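Local coordinates for protein type IV pilus biogenesis factor PilY1 (Pseudomonas aeruginosa, PDB 3HX6) that primes type IV pilus assembly and, apparently through calcium binding and release, regulates pilus retraction in twitching motility, besides taking part in adhesion to host cells, at residues 446-451 / 463-468; 347-352 / 364-369. The protein carries 3 engineered substitutions. All blocks are in the same frame, centred on the assembly; numbering follows the deposited sequence.

Contact 1: residues 446-451 / 463-468; sequences GEMLIE and QTITPN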
ATOM      1  N   GLY A 446      32.009 -13.101 -13.131  1.00 21.63           N
ATOM      2  CA  GLY A 446      31.407 -14.132 -12.309  1.00 20.96           C
ATOM      3  C   GLY A 446      30.087 -13.676 -11.708  1.00 18.57           C
ATOM      4  O   GLY A 446      29.686 -14.142 -10.642  1.00 19.35           O
ATOM      5  N   GLU A 447      29.413 -12.748 -12.378  1.00 17.32           N
ATOM      6  CA  GLU A 447      28.126 -12.270 -11.891  1.00 13.05           C
ATOM      7  C   GLU A 447      27.158 -13.439 -12.021  1.00 13.48           C
ATOM      8  O   GLU A 447      27.162 -14.150 -13.029  1.00 14.20           O
ATOM      9  CB  GLU A 447      27.638 -11.084 -12.729  1.00 15.93           C
ATOM     10  CG  GLU A 447      26.283 -10.507 -12.301  1.00 13.70           C
ATOM     11  CD  GLU A 447      25.887  -9.287 -13.121  1.00 17.61           C
ATOM     12  OE1 GLU A 447      26.638  -8.927 -14.048  1.00 16.91           O
ATOM     13  OE2 GLU A 447      24.822  -8.688 -12.850  1.00 16.40           O
ATOM     14  N   MET A 448      26.340 -13.663 -11.004  1.00 12.88           N
ATOM     15  CA  MET A 448      25.397 -14.769 -11.076  1.00 15.09           C
ATOM     16  C   MET A 448      24.087 -14.509 -10.354  1.00 14.71           C
ATOM     17  O   MET A 448      23.964 -13.560  -9.582  1.00 12.87           O
ATOM     18  CB  MET A 448      26.052 -16.038 -10.526  1.00 17.62           C
ATOM     19  CG  MET A 448      26.679 -15.855  -9.165  1.00 19.94           C
ATOM     20  SD  MET A 448      27.510 -17.335  -8.580  1.00 23.02           S
ATOM     21  CE  MET A 448      27.096 -17.270  -6.868  1.00 22.17           C
ATOM     22  N   LEU A 449      23.105 -15.362 -10.627  1.00 15.27           N
ATOM     23  CA  LEU A 449      21.798 -15.250  -9.998  1.00 14.37           C
ATOM     24  C   LEU A 449      21.609 -16.333  -8.939  1.00 15.06           C
ATOM     25  O   LEU A 449      21.682 -17.520  -9.261  1.00 14.40           O
ATOM     26  CB  LEU A 449      20.687 -15.413 -11.035  1.00 12.77           C
ATOM     27  CG  LEU A 449      19.281 -15.217 -10.460  1.00 15.06           C
ATOM     28  CD1 LEU A 449      19.035 -13.731 -10.327  1.00 14.99           C
ATOM     29  CD2 LEU A 449      18.216 -15.850 -11.349  1.00 14.84           C
ATOM     30  N   ILE A 450      21.388 -15.950  -7.686  1.00 12.78           N
ATOM     31  CA  ILE A 450      21.118 -16.971  -6.680  1.00 16.65           C
ATOM     32  C   ILE A 450      19.823 -16.666  -5.919  1.00 15.39           C
ATOM     33  O   ILE A 450      19.251 -17.551  -5.295  1.00 17.11           O
ATOM     34  CB  ILE A 450      22.296 -17.178  -5.666  1.00 20.16           C
ATOM     35  CG1 ILE A 450      22.320 -16.072  -4.618  1.00 23.75           C
ATOM     36  CG2 ILE A 450      23.623 -17.282  -6.417  1.00 20.87           C
ATOM     37  CD1 ILE A 450      22.838 -14.765  -5.105  1.00 28.66           C
ATOM     38  N   GLU A 451      19.356 -15.421  -5.998  1.00 16.90           N
ATOM     39  CA  GLU A 451      18.124 -14.994  -5.316  1.00 16.95           C
ATOM     40  C   GLU A 451      16.914 -15.062  -6.245  1.00 16.52           C
ATOM     41  O   GLU A 451      17.035 -14.845  -7.453  1.00 12.83           O
ATOM     42  CB  GLU A 451      18.262 -13.553  -4.813  1.00 19.59           C
ATOM     43  CG  GLU A 451      19.348 -13.347  -3.767  1.00 29.25           C
ATOM     44  CD  GLU A 451      19.024 -14.038  -2.462  1.00 31.09           C
ATOM     45  OE1 GLU A 451      17.951 -13.741  -1.894  1.00 36.08           O
ATOM     46  OE2 GLU A 451      19.833 -14.873  -2.004  1.00 34.35           O
ATOM     47  N   GLN A 463      17.904  -9.681  -8.831  1.00 14.10           N
ATOM     48  CA  GLN A 463      19.110  -9.164  -8.222  1.00 16.16           C
ATOM     49  C   GLN A 463      20.199 -10.193  -8.413  1.00 16.16           C
ATOM     50  O   GLN A 463      20.021 -11.370  -8.107  1.00 17.28           O
ATOM     51  CB  GLN A 463      18.912  -8.921  -6.728  1.00 18.98           C
ATOM     52  CG  GLN A 463      20.141  -8.345  -6.046  1.00 23.72           C
ATOM     53  CD  GLN A 463      20.036  -8.396  -4.537  1.00 27.46           C
ATOM     54  OE1 GLN A 463      20.049  -9.474  -3.935  1.00 30.62           O
ATOM     55  NE2 GLN A 463      19.923  -7.236  -3.917  1.00 27.81           N
ATOM     56  N   THR A 464      21.332  -9.741  -8.916  1.00 13.67           N
ATOM     57  CA  THR A 464      22.450 -10.629  -9.137  1.00 16.75           C
ATOM     58  C   THR A 464      23.549 -10.340  -8.118  1.00 17.15           C
ATOM     59  O   THR A 464      23.565  -9.284  -7.477  1.00 16.66           O
ATOM     60  CB  THR A 464      23.031 -10.408 -10.517  1.00 17.36           C
ATOM     61  OG1 THR A 464      24.002 -11.418 -10.789  1.00 29.63           O
ATOM     62  CG2 THR A 464      23.700  -9.057 -10.567  1.00 14.67           C
ATOM     63  N   ILE A 465      24.473 -11.280  -7.976  1.00 16.89           N
ATOM     64  CA  ILE A 465      25.576 -11.092  -7.059  1.00 17.27           C
ATOM     65  C   ILE A 465      26.883 -11.364  -7.790  1.00 18.00           C
ATOM     66  O   ILE A 465      26.992 -12.298  -8.590  1.00 16.32           O
ATOM     67  CB  ILE A 465      25.448 -12.013  -5.814  1.00 18.41           C
ATOM     68  CG1 ILE A 465      26.543 -11.661  -4.800  1.00 21.09           C
ATOM     69  CG2 ILE A 465      25.543 -13.477  -6.227  1.00 18.32           C
ATOM     70  CD1 ILE A 465      26.426 -12.392  -3.486  1.00 21.12           C
ATOM     71  N   THR A 466      27.866 -10.515  -7.536  1.00 18.00           N
ATOM     72  CA  THR A 466      29.167 -10.660  -8.160  1.00 21.23           C
ATOM     73  C   THR A 466      30.212 -10.747  -7.061  1.00 21.96           C
ATOM     74  O   THR A 466      30.538  -9.747  -6.427  1.00 21.23           O
ATOM     75  CB  THR A 466      29.494  -9.456  -9.066  1.00 20.95           C
ATOM     76  OG1 THR A 466      28.494  -9.341 -10.082  1.00 22.40           O
ATOM     77  CG2 THR A 466      30.864  -9.636  -9.721  1.00 22.36           C
ATOM     78  N   PRO A 467      30.730 -11.956  -6.807  1.00 23.39           N
ATOM     79  CA  PRO A 467      31.749 -12.166  -5.775  1.00 26.71           C
ATOM     80  C   PRO A 467      32.982 -11.323  -6.078  1.00 29.56           C
ATOM     81  O   PRO A 467      33.476 -11.334  -7.206  1.00 29.58           O
ATOM     82  CB  PRO A 467      32.048 -13.662  -5.883  1.00 26.94           C
ATOM     83  CG  PRO A 467      30.752 -14.238  -6.380  1.00 25.15           C
ATOM     84  CD  PRO A 467      30.343 -13.233  -7.432  1.00 24.18           C
ATOM     85  N   ASN A 468      33.473 -10.588  -5.086  1.00 34.04           N
ATOM     86  CA  ASN A 468      34.664  -9.762  -5.281  1.00 38.74           C
ATOM     87  C   ASN A 468      35.882 -10.489  -4.728  1.00 39.60           C
ATOM     88  O   ASN A 468      36.003 -10.672  -3.516  1.00 40.97           O
ATOM     89  CB  ASN A 468      34.526  -8.411  -4.570  1.00 42.99           C
ATOM     90  CG  ASN A 468      33.275  -7.654  -4.973  1.00 46.91           C
ATOM     91  OD1 ASN A 468      32.848  -7.693  -6.134  1.00 50.24           O
ATOM     92  ND2 ASN A 468      32.686  -6.942  -4.017  1.00 48.63           N
TER
HETATM   93  O   HOH W   1      16.781 -12.087  -8.088  1.00 15.00           O

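Contact 2: residues 347-352 / 364-369; sequences FGTGKY and RAQTLY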
ATOM      1  N   PHE A 347      14.521 -17.946 -15.762  1.00 12.61           N
ATOM      2  CA  PHE A 347      15.426 -18.480 -14.751  1.00 13.59           C
ATOM      3  C   PHE A 347      16.856 -18.043 -15.030  1.00 13.75           C
ATOM      4  O   PHE A 347      17.242 -17.845 -16.185  1.00 14.01           O
ATOM      5  CB  PHE A 347      15.345 -20.014 -14.704  1.00 13.50           C
ATOM      6  CG  PHE A 347      15.510 -20.673 -16.048  1.00 15.30           C
ATOM      7  CD1 PHE A 347      14.459 -20.700 -16.955  1.00 14.12           C
ATOM      8  CD2 PHE A 347      16.723 -21.257 -16.409  1.00 13.67           C
ATOM      9  CE1 PHE A 347      14.611 -21.305 -18.208  1.00 16.44           C
ATOM     10  CE2 PHE A 347      16.882 -21.862 -17.659  1.00 14.95           C
ATOM     11  CZ  PHE A 347      15.824 -21.886 -18.556  1.00 11.84           C
ATOM     12  N   GLY A 348      17.631 -17.877 -13.963  1.00 14.01           N
ATOM     13  CA  GLY A 348      19.014 -17.458 -14.102  1.00 13.32           C
ATOM     14  C   GLY A 348      19.931 -18.503 -13.506  1.00 14.12           C
ATOM     15  O   GLY A 348      19.507 -19.308 -12.673  1.00 10.94           O
ATOM     16  N   THR A 349      21.197 -18.488 -13.905  1.00 11.66           N
ATOM     17  CA  THR A 349      22.116 -19.491 -13.405  1.00 13.10           C
ATOM     18  C   THR A 349      23.089 -18.945 -12.372  1.00 12.64           C
ATOM     19  O   THR A 349      23.329 -17.739 -12.295  1.00 12.06           O
ATOM     20  CB  THR A 349      22.893 -20.135 -14.573  1.00 12.09           C
ATOM     21  OG1 THR A 349      23.717 -19.148 -15.205  1.00 14.11           O
ATOM     22  CG2 THR A 349      21.910 -20.691 -15.608  1.00 11.50           C
ATOM     23  N   GLY A 350      23.642 -19.857 -11.581  1.00 12.93           N
ATOM     24  CA  GLY A 350      24.588 -19.493 -10.545  1.00 14.36           C
ATOM     25  C   GLY A 350      24.525 -20.483  -9.396  1.00 15.59           C
ATOM     26  O   GLY A 350      23.556 -21.231  -9.263  1.00 14.77           O
ATOM     27  N   LYS A 351      25.574 -20.514  -8.582  1.00 16.60           N
ATOM     28  CA  LYS A 351      25.620 -21.397  -7.425  1.00 20.56           C
ATOM     29  C   LYS A 351      26.551 -20.726  -6.428  1.00 20.30           C
ATOM     30  O   LYS A 351      27.580 -20.168  -6.805  1.00 20.27           O
ATOM     31  CB  LYS A 351      26.090 -22.810  -7.816  1.00 23.42           C
ATOM     32  CG  LYS A 351      27.574 -23.032  -7.988  1.00 29.05           C
ATOM     33  CD  LYS A 351      27.809 -24.483  -8.434  1.00 31.69           C
ATOM     34  CE  LYS A 351      29.273 -24.877  -8.385  1.00 33.65           C
ATOM     35  NZ  LYS A 351      29.760 -25.006  -6.984  1.00 36.80           N
ATOM     36  N   TYR A 352      26.179 -20.776  -5.156  1.00 18.87           N
ATOM     37  CA  TYR A 352      26.928 -20.081  -4.120  1.00 20.19           C
ATOM     38  C   TYR A 352      26.980 -20.835  -2.795  1.00 20.78           C
ATOM     39  O   TYR A 352      27.420 -20.271  -1.794  1.00 21.72           O
ATOM     40  CB  TYR A 352      26.222 -18.739  -3.893  1.00 22.10           C
ATOM     41  CG  TYR A 352      27.039 -17.608  -3.319  1.00 22.75           C
ATOM     42  CD1 TYR A 352      26.436 -16.659  -2.498  1.00 22.29           C
ATOM     43  CD2 TYR A 352      28.380 -17.426  -3.661  1.00 23.47           C
ATOM     44  CE1 TYR A 352      27.134 -15.554  -2.035  1.00 23.90           C
ATOM     45  CE2 TYR A 352      29.091 -16.312  -3.199  1.00 22.96           C
ATOM     46  CZ  TYR A 352      28.454 -15.382  -2.388  1.00 23.73           C
ATOM     47  OH  TYR A 352      29.118 -14.270  -1.923  1.00 26.64           O
ATOM     48  N   ARG A 364      33.626 -18.203 -17.265  1.00 26.91           N
ATOM     49  CA  ARG A 364      32.417 -18.246 -18.078  1.00 24.28           C
ATOM     50  C   ARG A 364      31.371 -17.309 -17.500  1.00 21.95           C
ATOM     51  O   ARG A 364      31.460 -16.893 -16.346  1.00 17.93           O
ATOM     52  CB  ARG A 364      31.866 -19.679 -18.105  1.00 27.44           C
ATOM     53  CG  ARG A 364      32.392 -20.543 -16.958  1.00 30.02           C
ATOM     54  CD  ARG A 364      31.298 -21.057 -16.046  1.00 30.86           C
ATOM     55  NE  ARG A 364      30.363 -21.868 -16.803  1.00 32.22           N
ATOM     56  CZ  ARG A 364      29.513 -22.738 -16.276  1.00 28.11           C
ATOM     57  NH1 ARG A 364      29.464 -22.931 -14.963  1.00 23.56           N
ATOM     58  NH2 ARG A 364      28.718 -23.416 -17.084  1.00 29.55           N
ATOM     59  N   ALA A 365      30.377 -16.986 -18.313  1.00 19.22           N
ATOM     60  CA  ALA A 365      29.304 -16.108 -17.886  1.00 19.19           C
ATOM     61  C   ALA A 365      28.116 -16.920 -17.399  1.00 19.69           C
ATOM     62  O   ALA A 365      27.870 -18.027 -17.881  1.00 21.17           O
ATOM     63  CB  ALA A 365      28.870 -15.226 -19.044  1.00 17.77           C
ATOM     64  N   GLN A 366      27.404 -16.376 -16.418  1.00 18.81           N
ATOM     65  CA  GLN A 366      26.196 -17.008 -15.925  1.00 17.61           C
ATOM     66  C   GLN A 366      25.138 -16.356 -16.812  1.00 17.70           C
ATOM     67  O   GLN A 366      25.413 -15.338 -17.453  1.00 14.34           O
ATOM     68  CB  GLN A 366      25.975 -16.711 -14.443  1.00 17.62           C
ATOM     69  CG  GLN A 366      26.962 -17.444 -13.548  1.00 17.44           C
ATOM     70  CD  GLN A 366      27.073 -18.923 -13.890  1.00 20.82           C
ATOM     71  OE1 GLN A 366      26.068 -19.631 -13.989  1.00 19.94           O
ATOM     72  NE2 GLN A 366      28.297 -19.397 -14.073  1.00 21.87           N
ATOM     73  N   THR A 367      23.934 -16.907 -16.844  1.00 14.34           N
ATOM     74  CA  THR A 367      22.941 -16.385 -17.767  1.00 13.18           C
ATOM     75  C   THR A 367      21.515 -16.316 -17.247  1.00 13.97           C
ATOM     76  O   THR A 367      21.135 -17.069 -16.354  1.00 12.83           O
ATOM     77  CB  THR A 367      22.949 -17.276 -19.043  1.00 12.55           C
ATOM     78  OG1 THR A 367      24.302 -17.448 -19.491  1.00 12.83           O
ATOM     79  CG2 THR A 367      22.115 -16.667 -20.151  1.00 11.42           C
ATOM     80  N   LEU A 368      20.737 -15.402 -17.822  1.00 12.99           N
ATOM     81  CA  LEU A 368      19.320 -15.261 -17.495  1.00 12.44           C
ATOM     82  C   LEU A 368      18.604 -15.764 -18.742  1.00 13.35           C
ATOM     83  O   LEU A 368      18.899 -15.313 -19.850  1.00 14.89           O
ATOM     84  CB  LEU A 368      18.930 -13.802 -17.258  1.00 11.66           C
ATOM     85  CG  LEU A 368      17.461 -13.655 -16.830  1.00 11.08           C
ATOM     86  CD1 LEU A 368      17.245 -14.385 -15.497  1.00 10.45           C
ATOM     87  CD2 LEU A 368      17.095 -12.166 -16.699  1.00  9.70           C
ATOM     88  N   TYR A 369      17.676 -16.698 -18.565  1.00 12.54           N
ATOM     89  CA  TYR A 369      16.941 -17.264 -19.688  1.00 12.85           C
ATOM     90  C   TYR A 369      15.448 -17.030 -19.598  1.00 12.81           C
ATOM     91  O   TYR A 369      14.883 -16.945 -18.509  1.00 14.15           O
ATOM     92  CB  TYR A 369      17.146 -18.786 -19.774  1.00 12.36           C
ATOM     93  CG  TYR A 369      18.564 -19.232 -20.036  1.00 14.39           C
ATOM     94  CD1 TYR A 369      19.417 -19.555 -18.984  1.00 12.31           C
ATOM     95  CD2 TYR A 369      19.049 -19.342 -21.341  1.00 12.46           C
ATOM     96  CE1 TYR A 369      20.722 -19.979 -19.220  1.00 14.49           C
ATOM     97  CE2 TYR A 369      20.355 -19.761 -21.592  1.00 14.39           C
ATOM     98  CZ  TYR A 369      21.184 -20.079 -20.529  1.00 13.77           C
ATOM     99  OH  TYR A 369      22.472 -20.492 -20.767  1.00 14.80           O
TER

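Contact 1: residues 446-451 / 463-468
Met448 and Ile465 form a single antiparallel bridge, a hydrogen-bonded pair with CA atoms 5.5 Å apart, where the loop 446-451 runs beside the end of strand 459-466 in this C-terminal beta-propeller domain of PilY1. Both bonds of the pair are made: Met448 N donates to Ile465 O at 2.8 Å, and Ile465 N returns an almost straight bond (169° at the hydrogen) to Met448 O. The loop thus borrows strand geometry for one residue, while strand 477-483 takes the far edge of 459-466. The two side chains run alongside each other in the same direction, with Met448 CG 3.9 Å from Ile465 CG2. Glu447 is fully extended, CG anti to its own nitrogen (chi1 180°), and its shaft passes Thr466 OG1, which is 3.3 Å from Glu447 CB. That stretch delivers the buried carboxylate to a salt bridge with Arg413 and a hydrogen bond from Tyr481, two partners that fix its rotation and would be expected to favour the charged form. At the Gly446 end, Pro467 CD rests against Gly446 O. Beyond Leu449 the chains diverge, and one water bridges the gap, 2.8 Å from both Gln463 N, whose hydrogen it accepts, and Glu451 O.

Contact 2: residues 347-352 / 364-369
Phe347 and Tyr369 pair as antiparallel neighbours in a hydrogen-bonded site, joining strands 343-348 and 367-373 of the sheet within the beta-propeller domain. Phe347 N reaches Tyr369 O at 2.9 Å, and Tyr369 N answers with a straighter bond to Phe347 O (169° at the hydrogen). The Phe347 side chain stands between its own nitrogen and carbonyl carbon (chi1 51°), a setting that brings the ring over its neighbour: Tyr369 CB sits above one face, a CH-pi contact 3.8 Å from the Phe347 ring centroid. The two rings are inclined by only 25° and offset so that little of one lies over the other. The hydroxyl of Tyr369 is engaged by Gln326 and Arg389.

Gly348 follows in a non-hydrogen-bonded pair with Leu368. Its bare CA lets the strands close to 4.1 Å between the CA atoms of Gly348 and Leu368, and Gly348 CA lies 3.1 Å from Thr367 O in a CH...O contact.

At Thr349 the ladder passes from backbone to side chain. Thr349 N still bonds Thr367 O, while Thr349 CG2 meets the Tyr369 ring at its edge, in plane. Gln366, bent at chi2, folds its amide back toward Thr349. The buried Thr349 hydroxyl is consequently gripped twice: Thr349 OG1 donates to Gln366 OE1 at 2.7 Å, approaching obliquely to the amide plane, and accepts from Thr367 N at 2.8 Å. Gly350 carries the chain on in an extended form, its carbonyl Gly350 O hydrogen-bonded to Thr329 OG1.

Contact 2 pairs two neighbouring strands of the sheet, whereas contact 1 lays a loop against the end of another strand. Contact 2 closes earlier in the chain than contact 1 opens, yet their centres lie about 8 Å apart, and both reach the same mixed sheet. The seam between them runs through segments 347-352 and 446-451: Leu449 N is 2.9 Å from Thr349 O, a probable hydrogen bond, so Thr349 faces 364-369 with its hydroxyl and 446-451 with its carbonyl. Met448 also packs on Gln366 and Tyr352, and Tyr352 in turn touches Ile465, bringing all four segments together. Both contacts are buried and lie away from the calcium site formed by Asp258, Asn260, Asp262, Val264 and Asp266.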